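Local coordinates for chitin elicitor-binding protein (Oryza sativa subsp. japonica, PDB 5JCD), which binds chitin oligosaccharides at the rice cell surface through its extracellular lysin-motif region and helps pass on the signal for defence against fungi, at residues A1-A6 and P131-C136; P40-A45 and K65-C70; V144-Y149 and I188-L193. All coordinates share one frame; numbering follows the deposited sequence.

All three contacts reach one mixed beta-sheet in the lysin-motif (LysM) region. Along the chain, contact 2 (helix 39-45 against strand 63-72) is nested inside the loop that contact 1 closes between the N-terminus and residues 131-136; contact 3, the antiparallel pair 145-150 and 188-193, follows in series. The centres of contacts 1 and 3 lie about 10 Å apart, with the Phe3 ring reaching Ala148 and Asp190, while contact 2 is about 17 Å from contact 1 and about 14 Å from contact 3. The Cys70-Cys134 disulfide ties contact 2 to contact 1, and Lys65 NZ touches Met145 and Leu193 of contact 3. The N-terminus, strand 63-72 and the second LysM are thereby joined.

Contact 1. Residues A1-A6 and P131-C136; sequences ANFTCA and PLPCSC
A chi1 of -160° swings the Asn2 amide away from its own N and across Pro133, with ND2 on the Pro131 side, while a chi1 of -69° places Phe3 CG beside its own N, anti to the carbonyl carbon, and the ring over Pro133. Asn2 ND2 donates to Pro131 O at 3.0 Å, the oxygen lying close to the amide plane. At the other end of that amide, Asn2 OD1 accepts Phe3 N at 2.8 Å from above its carbonyl plane, so two bonds fix how the flat group is turned. Were an alanine here, Pro131 O would probably lose this donor and Phe3 N its side-chain acceptor. Pro133 suits a ring face: its CB sits 3.7 Å from the centroid of Phe3, nearly on the ring normal, a CH-pi contact. Farther along, Ser135 OG donates to a lone pair of Thr4 O at 2.8 Å, in the carbonyl plane, and also bonds Asp137 N, a double role that suits a small hydroxyl. Cys5 SG packs 3.4 Å from Cys136 N. Strands 3-4 and 133-134 both pair antiparallel with strand 76-79, a sheet stapled by the disulfides Cys5-Cys72, Cys70-Cys134 and Cys13-Cys136.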
loop_
_atom_site.group_PDB
_atom_site.type_symbol
_atom_site.label_atom_id
_atom_site.label_comp_id
_atom_site.label_asym_id
_atom_site.label_seq_id
_atom_site.Cartn_x
_atom_site.Cartn_y
_atom_site.Cartn_z
ATOM N N ALA A 1 -13.235 -1.600 -6.111
ATOM C CA ALA A 1 -11.909 -2.150 -6.425
ATOM C C ALA A 1 -10.745 -1.249 -5.970
ATOM O O ALA A 1 -10.714 -0.064 -6.299
ATOM C CB ALA A 1 -11.800 -2.441 -7.927
ATOM N N ASN A 2 -9.828 -1.806 -5.168
ATOM C CA ASN A 2 -8.567 -1.149 -4.853
ATOM C C ASN A 2 -8.736 0.317 -4.353
ATOM O O ASN A 2 -9.648 0.591 -3.564
ATOM C CB ASN A 2 -7.762 -1.260 -6.160
ATOM C CG ASN A 2 -6.256 -1.090 -6.001
ATOM O OD1 ASN A 2 -5.773 0.041 -6.095
ATOM N ND2 ASN A 2 -5.498 -2.214 -5.868
ATOM N N PHE A 3 -7.898 1.257 -4.799
ATOM C CA PHE A 3 -8.206 2.688 -4.625
ATOM C C PHE A 3 -8.610 3.249 -5.958
ATOM O O PHE A 3 -8.057 2.909 -6.991
ATOM C CB PHE A 3 -7.035 3.530 -4.098
ATOM C CG PHE A 3 -6.660 3.246 -2.676
ATOM C CD1 PHE A 3 -7.463 2.430 -1.873
ATOM C CD2 PHE A 3 -5.499 3.793 -2.136
ATOM C CE1 PHE A 3 -7.108 2.152 -0.575
ATOM C CE2 PHE A 3 -5.132 3.523 -0.825
ATOM C CZ PHE A 3 -5.935 2.698 -0.043
ATOM N N THR A 4 -9.613 4.098 -5.921
ATOM C CA THR A 4 -10.121 4.738 -7.108
ATOM C C THR A 4 -9.198 5.877 -7.631
ATOM O O THR A 4 -8.536 6.563 -6.860
ATOM C CB THR A 4 -11.564 5.217 -6.778
ATOM O OG1 THR A 4 -12.501 4.225 -7.227
ATOM C CG2 THR A 4 -11.888 6.582 -7.342
ATOM N N CYS A 5 -9.167 6.069 -8.947
ATOM C CA CYS A 5 -8.419 7.160 -9.558
ATOM C C CYS A 5 -9.125 7.577 -10.838
ATOM O O CYS A 5 -9.400 6.735 -11.693
ATOM C CB CYS A 5 -6.985 6.738 -9.884
ATOM S SG CYS A 5 -5.957 8.071 -10.530
ATOM N N ALA A 6 -9.386 8.876 -10.980
ATOM C CA ALA A 6 -10.240 9.378 -12.053
ATOM C C ALA A 6 -9.533 10.252 -13.105
ATOM O O ALA A 6 -10.187 10.780 -14.004
ATOM C CB ALA A 6 -11.393 10.158 -11.448
ATOM N N PRO A 131 -0.590 -5.548 -7.210
ATOM C CA PRO A 131 -1.103 -4.194 -7.443
ATOM C C PRO A 131 -1.471 -3.445 -6.156
ATOM O O PRO A 131 -2.651 -3.305 -5.859
ATOM C CB PRO A 131 -2.381 -4.453 -8.235
ATOM C CG PRO A 131 -2.880 -5.769 -7.670
ATOM C CD PRO A 131 -1.637 -6.571 -7.358
ATOM N N LEU A 132 -0.486 -2.954 -5.415
ATOM C CA LEU A 132 -0.768 -2.114 -4.240
ATOM C C LEU A 132 -1.688 -0.943 -4.590
ATOM O O LEU A 132 -1.537 -0.289 -5.641
ATOM C CB LEU A 132 0.537 -1.591 -3.644
ATOM C CG LEU A 132 1.551 -2.693 -3.327
ATOM C CD1 LEU A 132 2.873 -2.101 -2.939
ATOM C CD2 LEU A 132 1.012 -3.563 -2.186
ATOM N N PRO A 133 -2.662 -0.680 -3.719
ATOM C CA PRO A 133 -3.657 0.350 -4.016
ATOM C C PRO A 133 -3.106 1.781 -3.896
ATOM O O PRO A 133 -2.360 2.125 -2.971
ATOM C CB PRO A 133 -4.737 0.087 -2.966
ATOM C CG PRO A 133 -3.978 -0.458 -1.804
ATOM C CD PRO A 133 -2.807 -1.217 -2.355
ATOM N N CYS A 134 -3.499 2.616 -4.844
ATOM C CA CYS A 134 -3.023 3.980 -4.885
ATOM C C CYS A 134 -3.943 4.807 -5.751
ATOM O O CYS A 134 -4.906 4.300 -6.313
ATOM C CB CYS A 134 -1.583 4.049 -5.435
ATOM S SG CYS A 134 -1.341 3.398 -7.126
ATOM N N SER A 135 -3.632 6.093 -5.839
ATOM C CA SER A 135 -4.359 7.003 -6.701
ATOM C C SER A 135 -3.493 8.210 -6.953
ATOM O O SER A 135 -2.548 8.484 -6.194
ATOM C CB SER A 135 -5.665 7.450 -6.051
ATOM O OG SER A 135 -6.378 8.340 -6.898
ATOM N N CYS A 136 -3.830 8.951 -7.996
ATOM C CA CYS A 136 -3.182 10.229 -8.208
ATOM C C CYS A 136 -4.232 11.355 -8.173
ATOM O O CYS A 136 -3.939 12.475 -8.582
ATOM C CB CYS A 136 -2.411 10.233 -9.528
ATOM S SG CYS A 136 -1.195 8.867 -9.755
#

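Contact 2. Residues P40-A45 and K65-C70; sequences PDLLGA and KIPFRC
Leu42 and Ala45, one helical turn apart, meet Lys65 and Pro67 on the strand without any hydrogen bond between the segments. A chi1 of -174° extends Leu42 away from its own N and carries the CD1 methyl to the strand. There CD1 lies 3.2 Å from Lys65 O, with Ile66 CG1 also close by. The leucine branch and the proline ring cross at about a right angle, the CD1 methyl of Leu42 against Pro67 CD at 3.8 Å. Beside them the Ala45 CB methyl rests 3.9 Å from Pro67 CG; so short a side chain suits a place where the helix comes close to the strand, the two axes being 7.7 Å apart. Lys65 contributes its aliphatic part, CD lying 3.4 Å from Ala45 O, a use to which its long methylene chain is well fitted.

In the next shell, Asn46 spans the junction, accepting from Lys65 N through OD1 and donating from ND2 to Leu42 O. Tyr27 and Val31 of helix 27-34 pack on Leu42, and Thr36 OG1 bonds Pro67 O. The strand is held in turn by backbone bonds from Ile66 to Ile17 and Phe68 to Ser15 in strand 12-20. Helix 39-45 thus packs against strand 63-72, the short axes at 131°. Strand 12-20, helices 27-34 and 39-45, and the antiparallel strand 63-72 follow in an order consistent with the beta-alpha-alpha-beta fold of a LysM.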
loop_
_atom_site.group_PDB
_atom_site.type_symbol
_atom_site.label_atom_id
_atom_site.label_comp_id
_atom_site.label_asym_id
_atom_site.label_seq_id
_atom_site.Cartn_x
_atom_site.Cartn_y
_atom_site.Cartn_z
ATOM N N PRO A 40 17.817 5.313 -0.330
ATOM C CA PRO A 40 17.731 6.628 0.327
ATOM C C PRO A 40 16.315 7.219 0.360
ATOM O O PRO A 40 15.963 7.927 1.301
ATOM C CB PRO A 40 18.661 7.526 -0.507
ATOM C CG PRO A 40 19.201 6.706 -1.575
ATOM C CD PRO A 40 18.785 5.295 -1.442
ATOM N N ASP A 41 15.502 6.928 -0.645
ATOM C CA ASP A 41 14.129 7.399 -0.610
ATOM C C ASP A 41 13.326 6.671 0.478
ATOM O O ASP A 41 12.486 7.275 1.131
ATOM C CB ASP A 41 13.460 7.275 -1.980
ATOM C CG ASP A 41 14.012 8.278 -2.997
ATOM O OD1 ASP A 41 14.641 9.286 -2.592
ATOM O OD2 ASP A 41 13.831 8.050 -4.210
ATOM N N LEU A 42 13.596 5.382 0.678
ATOM C CA LEU A 42 12.904 4.641 1.735
ATOM C C LEU A 42 13.237 5.248 3.098
ATOM O O LEU A 42 12.348 5.472 3.912
ATOM C CB LEU A 42 13.240 3.134 1.690
ATOM C CG LEU A 42 12.462 2.223 2.658
ATOM C CD1 LEU A 42 10.945 2.444 2.514
ATOM C CD2 LEU A 42 12.782 0.720 2.447
ATOM N N LEU A 43 14.517 5.538 3.321
ATOM C CA LEU A 43 14.991 6.142 4.567
ATOM C C LEU A 43 14.372 7.508 4.836
ATOM O O LEU A 43 13.946 7.809 5.962
ATOM C CB LEU A 43 16.519 6.248 4.542
ATOM C CG LEU A 43 17.249 4.901 4.394
ATOM C CD1 LEU A 43 18.747 5.085 4.168
ATOM C CD2 LEU A 43 17.007 3.998 5.588
ATOM N N GLY A 44 14.323 8.338 3.800
ATOM C CA GLY A 44 13.723 9.654 3.910
ATOM C C GLY A 44 12.227 9.607 4.194
ATOM O O GLY A 44 11.693 10.432 4.935
ATOM N N ALA A 45 11.534 8.677 3.546
ATOM C CA ALA A 45 10.109 8.474 3.799
ATOM C C ALA A 45 9.836 8.085 5.255
ATOM O O ALA A 45 8.741 8.276 5.761
ATOM C CB ALA A 45 9.551 7.428 2.864
ATOM N N LYS A 65 6.913 3.206 6.115
ATOM C CA LYS A 65 6.319 3.853 4.976
ATOM C C LYS A 65 7.057 3.432 3.719
ATOM O O LYS A 65 8.244 3.665 3.591
ATOM C CB LYS A 65 6.431 5.348 5.160
ATOM C CG LYS A 65 5.402 6.170 4.399
ATOM C CD LYS A 65 5.478 7.619 4.895
ATOM C CE LYS A 65 4.355 8.492 4.389
ATOM N NZ LYS A 65 4.353 8.624 2.921
ATOM N N ILE A 66 6.349 2.855 2.770
ATOM C CA ILE A 66 6.997 2.415 1.546
ATOM C C ILE A 66 6.408 3.147 0.346
ATOM O O ILE A 66 5.249 2.966 0.032
ATOM C CB ILE A 66 6.920 0.879 1.379
ATOM C CG1 ILE A 66 7.564 0.210 2.607
ATOM C CG2 ILE A 66 7.576 0.441 0.062
ATOM C CD1 ILE A 66 7.627 -1.269 2.558
ATOM N N PRO A 67 7.208 4.030 -0.280
ATOM C CA PRO A 67 6.844 4.818 -1.468
ATOM C C PRO A 67 6.957 4.017 -2.746
ATOM O O PRO A 67 7.757 3.086 -2.816
ATOM C CB PRO A 67 7.869 5.972 -1.480
ATOM C CG PRO A 67 8.929 5.612 -0.520
ATOM C CD PRO A 67 8.582 4.304 0.168
ATOM N N PHE A 68 6.127 4.337 -3.728
ATOM C CA PHE A 68 6.232 3.663 -5.005
ATOM C C PHE A 68 5.582 4.479 -6.103
ATOM O O PHE A 68 4.877 5.439 -5.835
ATOM C CB PHE A 68 5.605 2.257 -4.938
ATOM C CG PHE A 68 4.161 2.245 -4.512
ATOM C CD1 PHE A 68 3.145 2.363 -5.450
ATOM C CD2 PHE A 68 3.821 2.115 -3.167
ATOM C CE1 PHE A 68 1.824 2.357 -5.051
ATOM C CE2 PHE A 68 2.514 2.113 -2.770
ATOM C CZ PHE A 68 1.506 2.231 -3.701
ATOM N N ARG A 69 5.808 4.071 -7.344
ATOM C CA ARG A 69 5.174 4.712 -8.466
ATOM C C ARG A 69 3.787 4.167 -8.686
ATOM O O ARG A 69 3.598 2.978 -8.840
ATOM C CB ARG A 69 6.021 4.554 -9.726
ATOM C CG ARG A 69 5.916 5.752 -10.671
ATOM C CD ARG A 69 5.809 5.307 -12.119
ATOM N NE ARG A 69 6.904 4.404 -12.464
ATOM C CZ ARG A 69 7.003 3.755 -13.617
ATOM N NH1 ARG A 69 6.067 3.912 -14.539
ATOM N NH2 ARG A 69 8.036 2.955 -13.850
ATOM N N CYS A 70 2.807 5.055 -8.647
ATOM C CA CYS A 70 1.442 4.683 -8.931
ATOM C C CYS A 70 1.089 4.947 -10.392
ATOM O O CYS A 70 1.469 5.961 -10.967
ATOM C CB CYS A 70 0.502 5.486 -8.034
ATOM S SG CYS A 70 -1.240 5.106 -8.285
#

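Contact 3. Residues V144-Y149 and I188-L193; sequences VMHLAY and ILDVPL
Leu193, Tyr149 and Leu147 lose the most surface where strand 145-149 pairs antiparallel with strand 188-193, and all three side chains lie on the same face of the sheet. Leu193 is placed opposite Met145 as a hydrogen-bonded pair, and its CD1 methyl reaches diagonally across to the neighbouring strand, 3.7 Å from Leu147 CB. Leu147 faces Val191 in the next hydrogen-bonded pair, where Val191 N donates to Leu147 O at 2.8 Å. Branching suits Leu147, Val191 and Leu193, whose methyls can meet such diagonal neighbours. Tyr149 pairs with Leu189, and its CB lies 3.7 Å from Val191 CG2. Its chi1 of -179° points the ring off the backbone, and the hydroxyl hydrogen-bonds Glu155 OE1. These are the antiparallel strands of the second LysM, with Leu189 beside Leu183 of the chitin site.

The other face is polar at one point. His146 ND1 donates to Asp190 OD1 at 2.7 Å, nearly straight (165°), the oxygen in the imidazole plane and using its syn lone pair, while ring and carboxylate planes are 55° apart. His146 NE2 bonds Asp137 O, a carbonyl that can only accept, so the geometry is consistent with a doubly protonated, probably cationic, imidazole. The Asp190 carboxylate would probably stabilise that charge, though it also serves Arg174 through a salt bridge from OD2.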
loop_
_atom_site.group_PDB
_atom_site.type_symbol
_atom_site.label_atom_id
_atom_site.label_comp_id
_atom_site.label_asym_id
_atom_site.label_seq_id
_atom_site.Cartn_x
_atom_site.Cartn_y
_atom_site.Cartn_z
ATOM N N VAL A 144 -1.940 15.808 -3.446
ATOM C CA VAL A 144 -1.743 14.976 -2.263
ATOM C C VAL A 144 -0.910 13.746 -2.599
ATOM O O VAL A 144 -0.834 13.320 -3.746
ATOM C CB VAL A 144 -3.089 14.493 -1.674
ATOM C CG1 VAL A 144 -3.757 15.593 -0.849
ATOM C CG2 VAL A 144 -4.000 13.991 -2.781
ATOM N N MET A 145 -0.301 13.171 -1.576
ATOM C CA MET A 145 0.272 11.854 -1.684
ATOM C C MET A 145 -0.681 10.848 -1.046
ATOM O O MET A 145 -0.988 10.953 0.141
ATOM C CB MET A 145 1.625 11.792 -0.970
ATOM C CG MET A 145 2.416 10.525 -1.348
ATOM S SD MET A 145 3.575 9.989 -0.106
ATOM C CE MET A 145 4.486 11.488 0.220
ATOM N N HIS A 146 -1.175 9.904 -1.835
ATOM C CA HIS A 146 -2.059 8.874 -1.285
ATOM C C HIS A 146 -1.332 7.771 -0.515
ATOM O O HIS A 146 -0.429 7.117 -1.023
ATOM C CB HIS A 146 -2.930 8.280 -2.378
ATOM C CG HIS A 146 -3.930 9.251 -2.923
ATOM N ND1 HIS A 146 -5.207 9.359 -2.433
ATOM C CD2 HIS A 146 -3.826 10.158 -3.922
ATOM C CE1 HIS A 146 -5.864 10.283 -3.116
ATOM N NE2 HIS A 146 -5.047 10.783 -4.020
ATOM N N LEU A 147 -1.769 7.567 0.717
ATOM C CA LEU A 147 -1.190 6.584 1.616
ATOM C C LEU A 147 -2.223 5.528 1.955
ATOM O O LEU A 147 -3.328 5.850 2.404
ATOM C CB LEU A 147 -0.742 7.257 2.902
ATOM C CG LEU A 147 -0.218 6.380 4.039
ATOM C CD1 LEU A 147 1.103 5.732 3.652
ATOM C CD2 LEU A 147 -0.059 7.171 5.344
ATOM N N ALA A 148 -1.864 4.273 1.703
ATOM C CA ALA A 148 -2.690 3.133 2.071
ATOM C C ALA A 148 -2.429 2.822 3.515
ATOM O O ALA A 148 -1.275 2.593 3.901
ATOM C CB ALA A 148 -2.363 1.924 1.206
ATOM N N TYR A 149 -3.499 2.823 4.311
ATOM C CA TYR A 149 -3.400 2.700 5.762
ATOM C C TYR A 149 -4.303 1.586 6.296
ATOM O O TYR A 149 -5.510 1.568 6.005
ATOM C CB TYR A 149 -3.797 4.018 6.399
ATOM C CG TYR A 149 -3.700 4.019 7.884
ATOM C CD1 TYR A 149 -2.482 4.253 8.512
ATOM C CD2 TYR A 149 -4.829 3.815 8.675
ATOM C CE1 TYR A 149 -2.375 4.251 9.894
ATOM C CE2 TYR A 149 -4.737 3.825 10.067
ATOM C CZ TYR A 149 -3.502 4.033 10.660
ATOM O OH TYR A 149 -3.377 4.051 12.008
ATOM N N ILE A 188 -8.688 -1.127 5.111
ATOM C CA ILE A 188 -7.711 -0.366 4.371
ATOM C C ILE A 188 -8.256 0.999 3.967
ATOM O O ILE A 188 -9.202 1.088 3.199
ATOM C CB ILE A 188 -7.306 -1.111 3.095
ATOM C CG1 ILE A 188 -6.869 -2.542 3.435
ATOM C CG2 ILE A 188 -6.233 -0.343 2.356
ATOM C CD1 ILE A 188 -5.694 -2.634 4.382
ATOM N N LEU A 189 -7.628 2.056 4.462
ATOM C CA LEU A 189 -8.042 3.410 4.145
ATOM C C LEU A 189 -7.079 4.095 3.148
ATOM O O LEU A 189 -5.863 3.942 3.226
ATOM C CB LEU A 189 -8.108 4.233 5.442
ATOM C CG LEU A 189 -9.113 3.833 6.538
ATOM C CD1 LEU A 189 -9.097 4.824 7.702
ATOM C CD2 LEU A 189 -10.509 3.774 5.982
ATOM N N ASP A 190 -7.656 4.878 2.245
ATOM C CA ASP A 190 -6.937 5.753 1.327
ATOM C C ASP A 190 -6.832 7.115 2.004
ATOM O O ASP A 190 -7.810 7.840 2.085
ATOM C CB ASP A 190 -7.703 5.887 0.005
ATOM C CG ASP A 190 -7.076 6.919 -0.970
ATOM O OD1 ASP A 190 -6.061 7.564 -0.632
ATOM O OD2 ASP A 190 -7.625 7.097 -2.081
ATOM N N VAL A 191 -5.645 7.435 2.509
ATOM C CA VAL A 191 -5.410 8.690 3.217
ATOM C C VAL A 191 -4.723 9.741 2.334
ATOM O O VAL A 191 -3.564 9.573 1.947
ATOM C CB VAL A 191 -4.540 8.435 4.444
ATOM C CG1 VAL A 191 -4.469 9.674 5.294
ATOM C CG2 VAL A 191 -5.136 7.309 5.254
ATOM N N PRO A 192 -5.443 10.809 1.973
ATOM C CA PRO A 192 -4.801 11.805 1.104
ATOM C C PRO A 192 -3.915 12.803 1.872
ATOM O O PRO A 192 -4.397 13.824 2.350
ATOM C CB PRO A 192 -5.993 12.522 0.455
ATOM C CG PRO A 192 -7.182 12.198 1.302
ATOM C CD PRO A 192 -6.801 11.210 2.356
ATOM N N LEU A 193 -2.626 12.498 1.980
ATOM C CA LEU A 193 -1.681 13.364 2.679
ATOM C C LEU A 193 -1.519 14.685 1.944
ATOM O O LEU A 193 -1.133 14.704 0.758
ATOM C CB LEU A 193 -0.305 12.696 2.846
ATOM C CG LEU A 193 -0.055 11.659 3.932
ATOM C CD1 LEU A 193 -1.229 10.730 4.134
ATOM C CD2 LEU A 193 1.216 10.882 3.624
#